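Local coordinates for KLLA0E08119p (Kluyveromyces lactis, PDB 3VA7), which is the urea carboxylase part of a longer enzyme and probably carboxylates urea to urea-1-carboxylate with biotin as cofactor, at residues A[692-697]-A[1147-1152]; A[701-706]-A[737-742]; A[944-949]-A[1011-1016]. All coordinates share one frame; numbering follows the deposited sequence.

Interaction 1: A[692-697]-A[1147-1152]; sequences KVHYNS and AELKKS
At a corner of a carboxyltransferase-domain sheet, Leu-1149 meets the rings of His-694 and Tyr-695. The corner is made by strand 691-698, which turns at Tyr-695 and Asn-696. Segment 1147-1152 has no regular structure and lies in the loop between helix 1133-1142 and strand 1168-1171. The contact is small and mostly apolar. Leu-1149 reaches in with both methyl groups, while its backbone stays well back. Its CD2 lies 3.8 Å from Tyr-695 CE2, at the edge of the ring and near its plane. The same methyl, Leu-1149 CD2, is 3.8 Å from His-694 NE2, but it approaches the imidazole obliquely. Leu-1149 CD1, the other branch, is 4.0 Å from Tyr-695 CE2. Tyr-695 CG sits between its backbone N and carbonyl carbon (chi1 69°), which turns the CE2 edge to the leucine. His-694 CE1 sits over one face of that ring, toward the rim. The imidazole is held by its other nitrogen: Asn-696 N donates to His-694 ND1 at 2.8 Å, almost exactly in the ring plane. An alanine at His-694 would take away this acceptor, which would probably leave Asn-696 N without its mate and a gap beside Leu-1149 CD2. The corner also receives the biotin carrier part of the chain. Asn-696 OD1 bonds to the backbone N of Lys-1202, the lysine of the biotin pocket, and Met-1225 touches both Tyr-695 and Leu-1149. The turn centred on Asn-696 is an inverse gamma turn. Ser-697, the last residue of that turn, donates from OG to His-694 O at 2.9 Å, tilted 19° from the carbonyl plane.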
loop_
_atom_site.group_PDB
_atom_site.type_symbol
_atom_site.label_atom_id
_atom_site.label_comp_id
_atom_site.label_asym_id
_atom_site.label_seq_id
_atom_site.Cartn_x
_atom_site.Cartn_y
_atom_site.Cartn_z
ATOM N N LYS A 692 -32.500 7.816 5.173
ATOM C CA LYS A 692 -31.739 7.856 6.407
ATOM C C LYS A 692 -30.355 7.216 6.187
ATOM O O LYS A 692 -30.263 6.134 5.602
ATOM C CB LYS A 692 -32.539 7.105 7.461
ATOM C CG LYS A 692 -32.193 7.361 8.924
ATOM C CD LYS A 692 -33.449 7.017 9.762
ATOM C CE LYS A 692 -33.497 7.691 11.164
ATOM N NZ LYS A 692 -33.150 9.171 11.262
ATOM N N VAL A 693 -29.303 7.867 6.651
ATOM C CA VAL A 693 -27.958 7.347 6.555
ATOM C C VAL A 693 -27.669 6.178 7.535
ATOM O O VAL A 693 -27.831 6.317 8.769
ATOM C CB VAL A 693 -26.951 8.466 6.846
ATOM C CG1 VAL A 693 -25.489 7.940 6.729
ATOM C CG2 VAL A 693 -27.184 9.608 5.924
ATOM N N HIS A 694 -27.189 5.061 6.985
ATOM C CA HIS A 694 -27.039 3.750 7.667
ATOM C C HIS A 694 -25.661 3.613 8.329
ATOM O O HIS A 694 -24.663 4.194 7.859
ATOM C CB HIS A 694 -27.235 2.696 6.577
ATOM C CG HIS A 694 -27.129 1.263 7.021
ATOM N ND1 HIS A 694 -25.969 0.714 7.533
ATOM C CD2 HIS A 694 -28.021 0.242 6.929
ATOM C CE1 HIS A 694 -26.166 -0.577 7.760
ATOM N NE2 HIS A 694 -27.396 -0.887 7.391
ATOM N N TYR A 695 -25.586 2.853 9.417
ATOM C CA TYR A 695 -24.330 2.765 10.197
ATOM C C TYR A 695 -23.120 2.266 9.349
ATOM O O TYR A 695 -21.976 2.675 9.592
ATOM C CB TYR A 695 -24.509 1.906 11.486
ATOM C CG TYR A 695 -24.710 0.449 11.186
ATOM C CD1 TYR A 695 -23.616 -0.415 11.009
ATOM C CD2 TYR A 695 -25.981 -0.052 11.000
ATOM C CE1 TYR A 695 -23.827 -1.767 10.675
ATOM C CE2 TYR A 695 -26.209 -1.376 10.691
ATOM C CZ TYR A 695 -25.140 -2.243 10.535
ATOM O OH TYR A 695 -25.411 -3.570 10.237
ATOM N N ASN A 696 -23.389 1.365 8.391
ATOM C CA ASN A 696 -22.402 0.931 7.438
ATOM C C ASN A 696 -22.129 1.947 6.300
ATOM O O ASN A 696 -22.504 1.712 5.136
ATOM C CB ASN A 696 -22.792 -0.450 6.876
ATOM C CG ASN A 696 -22.255 -1.609 7.752
ATOM O OD1 ASN A 696 -21.314 -1.415 8.560
ATOM N ND2 ASN A 696 -22.856 -2.807 7.605
ATOM N N SER A 697 -21.456 3.050 6.621
ATOM C CA SER A 697 -21.106 4.025 5.604
ATOM C C SER A 697 -19.663 4.372 5.786
ATOM O O SER A 697 -19.221 4.437 6.907
ATOM C CB SER A 697 -21.932 5.296 5.754
ATOM O OG SER A 697 -23.280 5.082 5.415
ATOM N N ALA A 1147 -34.805 -7.556 6.353
ATOM C CA ALA A 1147 -35.547 -6.990 7.493
ATOM C C ALA A 1147 -34.992 -5.640 7.923
ATOM O O ALA A 1147 -33.783 -5.405 7.839
ATOM C CB ALA A 1147 -35.531 -7.946 8.677
ATOM N N GLU A 1148 -35.874 -4.755 8.385
ATOM C CA GLU A 1148 -35.458 -3.460 8.906
ATOM C C GLU A 1148 -34.607 -3.721 10.117
ATOM O O GLU A 1148 -34.942 -4.607 10.898
ATOM C CB GLU A 1148 -36.676 -2.621 9.318
ATOM C CG GLU A 1148 -37.593 -2.190 8.145
ATOM C CD GLU A 1148 -36.901 -1.248 7.130
ATOM O OE1 GLU A 1148 -36.496 -0.121 7.518
ATOM O OE2 GLU A 1148 -36.788 -1.637 5.942
ATOM N N LEU A 1149 -33.512 -2.980 10.269
ATOM C CA LEU A 1149 -32.696 -3.046 11.480
ATOM C C LEU A 1149 -33.597 -2.877 12.723
ATOM O O LEU A 1149 -34.688 -2.286 12.628
ATOM C CB LEU A 1149 -31.605 -1.954 11.469
ATOM C CG LEU A 1149 -30.728 -1.588 10.246
ATOM C CD1 LEU A 1149 -30.039 -0.240 10.465
ATOM C CD2 LEU A 1149 -29.691 -2.661 9.897
ATOM N N LYS A 1150 -33.157 -3.410 13.871
ATOM C CA LYS A 1150 -33.858 -3.222 15.169
ATOM C C LYS A 1150 -33.874 -1.740 15.661
ATOM O O LYS A 1150 -32.915 -0.987 15.450
ATOM C CB LYS A 1150 -33.266 -4.144 16.256
ATOM C CG LYS A 1150 -33.399 -5.685 16.021
ATOM C CD LYS A 1150 -34.587 -6.338 16.775
ATOM C CE LYS A 1150 -34.280 -6.616 18.269
ATOM N NZ LYS A 1150 -35.510 -6.559 19.142
ATOM N N LYS A 1151 -34.975 -1.323 16.290
ATOM C CA LYS A 1151 -35.041 -0.023 16.985
ATOM C C LYS A 1151 -34.323 -0.217 18.328
ATOM O O LYS A 1151 -34.473 -1.270 18.956
ATOM C CB LYS A 1151 -36.503 0.454 17.198
ATOM C CG LYS A 1151 -37.615 -0.443 16.557
ATOM C CD LYS A 1151 -38.893 0.313 16.100
ATOM C CE LYS A 1151 -38.800 0.709 14.615
ATOM N NZ LYS A 1151 -40.119 0.969 13.941
ATOM N N SER A 1152 -33.533 0.772 18.750
ATOM C CA SER A 1152 -32.730 0.657 19.996
ATOM C C SER A 1152 -33.524 0.375 21.304
ATOM O O SER A 1152 -34.237 1.234 21.839
ATOM C CB SER A 1152 -31.773 1.858 20.161
ATOM O OG SER A 1152 -30.554 1.651 19.450
#

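Interaction 2: A[701-706]-A[737-742]; sequences GVRLIG and NFTGDE. With BTI (5-(hexahydro-2-oxo-1H-thieno[3,4-D]imidazol-6-yl)pentanal), chain B.
The Arg-703 guanidinium meets segment 737-742 at its edge, with Thr-739 OG1 and Glu-742 O near its plane. BTI O11 lies farther off, oblique to the group. Arg-703 NH1 donates to Thr-739 OG1 at 2.6 Å with an N-H...O angle of 155°, 8° out of the guanidinium plane. Arg-703 NH2 adds a weak bond to the same Thr-739 OG1 at 3.0 Å, so both terminal nitrogens hold one hydroxyl. Bends at chi2 and chi3 fold the arginine chain and bring its end to the threonine. Thr-739 begins a type II' turn that ends at Glu-742, and Thr-739 CG2 faces the ligand, 3.6 Å from BTI C4. Asn-737, on the same strand, takes a hydrogen bond on OD1 from BTI N2 at 3.0 Å. In segment 701-706, Gly-701 CA lies 3.9 Å from BTI C10, where a beta carbon would clash. Thr-739 therefore has two roles: its hydroxyl meets the arginine and its methyl lines the biotin pocket. The double grip on one hydroxyl, one bond of it weak, probably fixes how the threonine is turned, and so where its methyl meets the biotin.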
loop_
_atom_site.group_PDB
_atom_site.type_symbol
_atom_site.label_atom_id
_atom_site.label_comp_id
_atom_site.label_asym_id
_atom_site.label_seq_id
_atom_site.Cartn_x
_atom_site.Cartn_y
_atom_site.Cartn_z
ATOM N N GLY A 701 -18.495 4.287 0.255
ATOM C CA GLY A 701 -19.857 4.616 -0.083
ATOM C C GLY A 701 -20.723 4.760 1.144
ATOM O O GLY A 701 -20.425 4.213 2.188
ATOM N N VAL A 702 -21.817 5.496 1.000
ATOM C CA VAL A 702 -22.654 5.879 2.097
ATOM C C VAL A 702 -23.968 5.188 1.928
ATOM O O VAL A 702 -24.686 5.444 1.000
ATOM C CB VAL A 702 -22.756 7.423 2.184
ATOM C CG1 VAL A 702 -23.894 7.872 3.107
ATOM C CG2 VAL A 702 -21.372 7.992 2.655
ATOM N N ARG A 703 -24.249 4.253 2.819
ATOM C CA ARG A 703 -25.444 3.410 2.706
ATOM C C ARG A 703 -26.754 4.130 3.214
ATOM O O ARG A 703 -26.726 4.960 4.139
ATOM C CB ARG A 703 -25.146 2.078 3.401
ATOM C CG ARG A 703 -26.285 1.092 3.478
ATOM C CD ARG A 703 -26.630 0.511 2.111
ATOM N NE ARG A 703 -25.636 -0.458 1.661
ATOM C CZ ARG A 703 -25.770 -1.194 0.565
ATOM N NH1 ARG A 703 -26.829 -1.036 -0.226
ATOM N NH2 ARG A 703 -24.838 -2.064 0.236
ATOM N N LEU A 704 -27.888 3.837 2.584
ATOM C CA LEU A 704 -29.121 4.614 2.861
ATOM C C LEU A 704 -30.247 3.700 3.300
ATOM O O LEU A 704 -30.336 2.554 2.839
ATOM C CB LEU A 704 -29.573 5.413 1.622
ATOM C CG LEU A 704 -28.565 6.442 1.061
ATOM C CD1 LEU A 704 -29.063 7.080 -0.194
ATOM C CD2 LEU A 704 -28.171 7.523 2.061
ATOM N N ILE A 705 -31.095 4.192 4.198
ATOM C CA ILE A 705 -32.286 3.464 4.578
ATOM C C ILE A 705 -33.484 4.270 4.066
ATOM O O ILE A 705 -33.595 5.470 4.340
ATOM C CB ILE A 705 -32.393 3.290 6.134
ATOM C CG1 ILE A 705 -31.110 2.633 6.715
ATOM C CG2 ILE A 705 -33.618 2.416 6.475
ATOM C CD1 ILE A 705 -30.700 3.074 8.154
ATOM N N GLY A 706 -34.371 3.612 3.328
ATOM C CA GLY A 706 -35.627 4.215 2.942
ATOM C C GLY A 706 -36.518 3.272 2.166
ATOM O O GLY A 706 -36.449 2.044 2.317
ATOM N N ASN A 737 -26.426 3.572 -6.159
ATOM C CA ASN A 737 -26.373 2.186 -6.635
ATOM C C ASN A 737 -27.282 1.346 -5.780
ATOM O O ASN A 737 -27.164 1.361 -4.538
ATOM C CB ASN A 737 -24.920 1.709 -6.458
ATOM C CG ASN A 737 -24.637 0.331 -7.054
ATOM O OD1 ASN A 737 -23.936 -0.435 -6.437
ATOM N ND2 ASN A 737 -25.112 0.051 -8.258
ATOM N N PHE A 738 -28.181 0.623 -6.437
ATOM C CA PHE A 738 -29.125 -0.247 -5.773
ATOM C C PHE A 738 -28.565 -1.693 -5.643
ATOM O O PHE A 738 -28.777 -2.554 -6.529
ATOM C CB PHE A 738 -30.492 -0.204 -6.491
ATOM C CG PHE A 738 -31.420 0.870 -5.965
ATOM C CD1 PHE A 738 -31.388 2.161 -6.479
ATOM C CD2 PHE A 738 -32.313 0.601 -4.932
ATOM C CE1 PHE A 738 -32.210 3.165 -5.943
ATOM C CE2 PHE A 738 -33.129 1.591 -4.405
ATOM C CZ PHE A 738 -33.079 2.869 -4.916
ATOM N N THR A 739 -27.867 -1.974 -4.536
ATOM C CA THR A 739 -27.270 -3.307 -4.349
ATOM C C THR A 739 -28.384 -4.159 -3.837
ATOM O O THR A 739 -28.603 -4.223 -2.635
ATOM C CB THR A 739 -26.129 -3.290 -3.326
ATOM O OG1 THR A 739 -26.670 -2.976 -2.023
ATOM C CG2 THR A 739 -25.087 -2.251 -3.707
ATOM N N GLY A 740 -29.100 -4.817 -4.734
ATOM C CA GLY A 740 -30.398 -5.457 -4.355
ATOM C C GLY A 740 -31.461 -4.365 -4.061
ATOM O O GLY A 740 -31.651 -3.440 -4.876
ATOM N N ASP A 741 -32.085 -4.419 -2.886
ATOM C CA ASP A 741 -33.220 -3.588 -2.562
ATOM C C ASP A 741 -32.842 -2.336 -1.705
ATOM O O ASP A 741 -33.690 -1.571 -1.264
ATOM C CB ASP A 741 -34.293 -4.447 -1.895
ATOM C CG ASP A 741 -34.885 -5.485 -2.839
ATOM O OD1 ASP A 741 -35.422 -5.080 -3.903
ATOM O OD2 ASP A 741 -34.854 -6.709 -2.525
ATOM N N GLU A 742 -31.556 -2.123 -1.511
ATOM C CA GLU A 742 -31.088 -1.012 -0.725
ATOM C C GLU A 742 -29.998 -0.303 -1.516
ATOM O O GLU A 742 -29.196 -0.980 -2.175
ATOM C CB GLU A 742 -30.481 -1.525 0.547
ATOM C CG GLU A 742 -31.491 -2.072 1.536
ATOM C CD GLU A 742 -30.835 -2.987 2.548
ATOM O OE1 GLU A 742 -30.081 -2.495 3.393
ATOM O OE2 GLU A 742 -31.035 -4.213 2.460
HETATM C C11 BTI B . -20.308 0.180 1.223
HETATM O O11 BTI B . -20.686 -0.990 1.540
HETATM C C10 BTI B . -20.181 0.711 -0.237
HETATM C C9 BTI B . -20.484 -0.402 -1.240
HETATM C C8 BTI B . -20.706 0.039 -2.680
HETATM C C7 BTI B . -21.480 -0.964 -3.561
HETATM C C2 BTI B . -20.969 -2.389 -3.516
HETATM S S1 BTI B . -19.285 -2.535 -4.034
HETATM C C6 BTI B . -19.437 -4.226 -4.490
HETATM C C5 BTI B . -20.887 -4.492 -4.832
HETATM N N3 BTI B . -20.877 -4.427 -6.270
HETATM C C3 BTI B . -21.500 -3.361 -6.698
HETATM O O3 BTI B . -21.680 -3.089 -7.975
HETATM N N2 BTI B . -21.961 -2.624 -5.710
HETATM C C4 BTI B . -21.767 -3.300 -4.433
#

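Interaction 3: A[944-949]-A[1011-1016]; sequences TRYRET and TKYNPS. With BTI (5-(hexahydro-2-oxo-1H-thieno[3,4-D]imidazol-6-yl)pentanal), chain B.
Tyr-946 and Tyr-1013 form an edge-to-face pair that is the tight part of this contact in the carboxyltransferase domain. The edge of Tyr-1013 points at the face of Tyr-946, with centroids 4.8 Å apart and planes at 62°. Tyr-1013 CD2 sits over the centre of the Tyr-946 ring, and it comes to 3.6 Å from Tyr-946 CZ. Tyr-946 CG lies anti to the backbone N (chi1 180°), which carries the ring off the helix toward the loop. The phenol then reaches the loop backbone. Tyr-946 OH donates to Pro-1015 O at 2.6 Å, in the carbonyl plane. The same Tyr-946 OH lies 3.4 Å from Pro-1015 CD. A cis peptide precedes Pro-1015. One buried hydroxyl thus ties the helix to the loop that carries Ser-1016 into the biotin pocket. There Ser-1016 OG is 3.6 Å from BTI C4.

The rest is looser. Tyr-946 CE1 is 3.9 Å from Ser-1016 O, at the ring edge. The helix's outer side is partly exposed. Within the helix, Thr-949 OG1 donates to Arg-945 O at 2.7 Å, from above the carbonyl plane. Helix 937-949 also borders the biotin carrier part, where Arg-945 makes a salt bridge to Glu-1199 and Thr-949 touches Trp-1179 of strand 1176-1181. Segment 1011-1016 touches strand 1045-1049 through Tyr-1013 and strand 735-739 through Pro-1015 and Ser-1016.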
loop_
_atom_site.group_PDB
_atom_site.type_symbol
_atom_site.label_atom_id
_atom_site.label_comp_id
_atom_site.label_asym_id
_atom_site.label_seq_id
_atom_site.Cartn_x
_atom_site.Cartn_y
_atom_site.Cartn_z
ATOM N N THR A 944 -19.708 -16.385 6.383
ATOM C CA THR A 944 -20.083 -16.406 7.773
ATOM C C THR A 944 -20.288 -15.005 8.330
ATOM O O THR A 944 -21.303 -14.701 8.927
ATOM C CB THR A 944 -19.114 -17.264 8.634
ATOM O OG1 THR A 944 -19.328 -18.653 8.297
ATOM C CG2 THR A 944 -19.327 -16.979 10.176
ATOM N N ARG A 945 -19.316 -14.159 8.137
ATOM C CA ARG A 945 -19.419 -12.799 8.592
ATOM C C ARG A 945 -20.706 -12.134 7.999
ATOM O O ARG A 945 -21.424 -11.338 8.650
ATOM C CB ARG A 945 -18.154 -12.075 8.142
ATOM C CG ARG A 945 -18.291 -10.583 8.028
ATOM C CD ARG A 945 -16.914 -9.835 8.066
ATOM N NE ARG A 945 -17.245 -8.406 8.183
ATOM C CZ ARG A 945 -16.391 -7.414 8.397
ATOM N NH1 ARG A 945 -15.071 -7.636 8.485
ATOM N NH2 ARG A 945 -16.889 -6.185 8.472
ATOM N N TYR A 946 -21.028 -12.480 6.763
ATOM C CA TYR A 946 -22.191 -11.868 6.170
ATOM C C TYR A 946 -23.470 -12.385 6.868
ATOM O O TYR A 946 -24.405 -11.627 7.134
ATOM C CB TYR A 946 -22.179 -12.120 4.668
ATOM C CG TYR A 946 -23.330 -11.540 3.999
ATOM C CD1 TYR A 946 -23.345 -10.180 3.676
ATOM C CD2 TYR A 946 -24.464 -12.316 3.738
ATOM C CE1 TYR A 946 -24.481 -9.595 3.068
ATOM C CE2 TYR A 946 -25.597 -11.752 3.128
ATOM C CZ TYR A 946 -25.578 -10.393 2.793
ATOM O OH TYR A 946 -26.664 -9.832 2.155
ATOM N N ARG A 947 -23.470 -13.670 7.201
ATOM C CA ARG A 947 -24.591 -14.266 7.954
ATOM C C ARG A 947 -24.767 -13.675 9.342
ATOM O O ARG A 947 -25.882 -13.533 9.799
ATOM C CB ARG A 947 -24.499 -15.798 8.030
ATOM C CG ARG A 947 -24.788 -16.462 6.714
ATOM C CD ARG A 947 -24.739 -18.009 6.811
ATOM N NE ARG A 947 -23.462 -18.520 7.327
ATOM C CZ ARG A 947 -23.281 -18.857 8.608
ATOM N NH1 ARG A 947 -24.301 -18.740 9.487
ATOM N NH2 ARG A 947 -22.088 -19.303 9.009
ATOM N N GLU A 948 -23.669 -13.334 9.995
ATOM C CA GLU A 948 -23.793 -12.905 11.353
ATOM C C GLU A 948 -23.844 -11.386 11.492
ATOM O O GLU A 948 -24.224 -10.874 12.557
ATOM C CB GLU A 948 -22.896 -13.700 12.369
ATOM C CG GLU A 948 -21.466 -13.842 11.998
ATOM C CD GLU A 948 -20.648 -14.850 12.796
ATOM O OE1 GLU A 948 -19.550 -14.412 13.205
ATOM O OE2 GLU A 948 -21.003 -16.053 12.937
ATOM N N THR A 949 -23.568 -10.638 10.406
ATOM C CA THR A 949 -23.533 -9.183 10.571
ATOM C C THR A 949 -24.617 -8.458 9.828
ATOM O O THR A 949 -24.867 -7.296 10.131
ATOM C CB THR A 949 -22.220 -8.563 10.156
ATOM O OG1 THR A 949 -22.073 -8.751 8.746
ATOM C CG2 THR A 949 -21.065 -9.181 10.917
ATOM N N THR A 1011 -27.267 -14.936 -8.741
ATOM C CA THR A 1011 -27.731 -13.634 -8.350
ATOM C C THR A 1011 -26.593 -13.000 -7.563
ATOM O O THR A 1011 -25.688 -13.691 -7.091
ATOM C CB THR A 1011 -28.993 -13.659 -7.432
ATOM O OG1 THR A 1011 -29.400 -12.315 -7.162
ATOM C CG2 THR A 1011 -28.702 -14.298 -6.039
ATOM N N LYS A 1012 -26.645 -11.690 -7.421
ATOM C CA LYS A 1012 -25.671 -10.973 -6.653
ATOM C C LYS A 1012 -26.329 -10.745 -5.316
ATOM O O LYS A 1012 -27.564 -10.860 -5.209
ATOM C CB LYS A 1012 -25.335 -9.690 -7.383
ATOM C CG LYS A 1012 -24.450 -9.963 -8.647
ATOM C CD LYS A 1012 -24.961 -9.226 -9.870
ATOM C CE LYS A 1012 -23.965 -9.271 -10.984
ATOM N NZ LYS A 1012 -24.450 -8.540 -12.152
ATOM N N TYR A 1013 -25.550 -10.489 -4.277
ATOM C CA TYR A 1013 -26.150 -10.398 -2.964
ATOM C C TYR A 1013 -27.187 -9.257 -2.849
ATOM O O TYR A 1013 -27.140 -8.251 -3.590
ATOM C CB TYR A 1013 -25.057 -10.213 -1.911
ATOM C CG TYR A 1013 -24.308 -11.473 -1.438
ATOM C CD1 TYR A 1013 -24.013 -12.556 -2.317
ATOM C CD2 TYR A 1013 -23.847 -11.563 -0.117
ATOM C CE1 TYR A 1013 -23.320 -13.680 -1.874
ATOM C CE2 TYR A 1013 -23.118 -12.706 0.342
ATOM C CZ TYR A 1013 -22.866 -13.731 -0.526
ATOM O OH TYR A 1013 -22.158 -14.802 -0.060
ATOM N N ASN A 1014 -28.142 -9.437 -1.932
ATOM C CA ASN A 1014 -29.122 -8.438 -1.617
ATOM C C ASN A 1014 -29.278 -8.314 -0.112
ATOM O O ASN A 1014 -30.003 -9.099 0.504
ATOM C CB ASN A 1014 -30.437 -8.800 -2.303
ATOM C CG ASN A 1014 -31.642 -8.039 -1.737
ATOM O OD1 ASN A 1014 -32.751 -8.605 -1.633
ATOM N ND2 ASN A 1014 -31.439 -6.796 -1.328
ATOM N N PRO A 1015 -28.621 -7.325 0.508
ATOM C CA PRO A 1015 -27.724 -6.312 -0.036
ATOM C C PRO A 1015 -26.326 -6.887 -0.108
ATOM O O PRO A 1015 -26.088 -7.985 0.401
ATOM C CB PRO A 1015 -27.734 -5.207 1.060
ATOM C CG PRO A 1015 -27.864 -5.917 2.293
ATOM C CD PRO A 1015 -28.729 -7.185 1.972
ATOM N N SER A 1016 -25.388 -6.129 -0.657
ATOM C CA SER A 1016 -24.024 -6.619 -0.781
ATOM C C SER A 1016 -23.295 -6.748 0.558
ATOM O O SER A 1016 -23.653 -6.119 1.532
ATOM C CB SER A 1016 -23.277 -5.737 -1.771
ATOM O OG SER A 1016 -23.461 -4.360 -1.458
HETATM C C11 BTI B . -20.308 0.180 1.223
HETATM O O11 BTI B . -20.686 -0.990 1.540
HETATM C C10 BTI B . -20.181 0.711 -0.237
HETATM C C9 BTI B . -20.484 -0.402 -1.240
HETATM C C8 BTI B . -20.706 0.039 -2.680
HETATM C C7 BTI B . -21.480 -0.964 -3.561
HETATM C C2 BTI B . -20.969 -2.389 -3.516
HETATM S S1 BTI B . -19.285 -2.535 -4.034
HETATM C C6 BTI B . -19.437 -4.226 -4.490
HETATM C C5 BTI B . -20.887 -4.492 -4.832
HETATM N N3 BTI B . -20.877 -4.427 -6.270
HETATM C C3 BTI B . -21.500 -3.361 -6.698
HETATM O O3 BTI B . -21.680 -3.089 -7.975
HETATM N N2 BTI B . -21.961 -2.624 -5.710
HETATM C C4 BTI B . -21.767 -3.300 -4.433
#

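Interactions 1 and 2 share one sheet. Strands 691-698 and 701-705 are neighbours in it, and His-694 N bonds to Arg-703 O. Interaction 3 belongs to another part of the carboxyltransferase domain, subdomains C and D, but it meets interaction 2 where Ser-1016 OG receives a weak bond from Arg-703 NH2. Interactions 2 and 3 both border the biotin. Interaction 1 lies farther off, with the partly exposed Leu-1149 at its margin. All the touching residues of interaction 3 are buried, whereas interactions 1 and 2 each have one that is partly exposed. The chemistry differs accordingly: methyls against rings in interaction 1, charged and polar in interaction 2, aromatic with one hydroxyl bond in interaction 3.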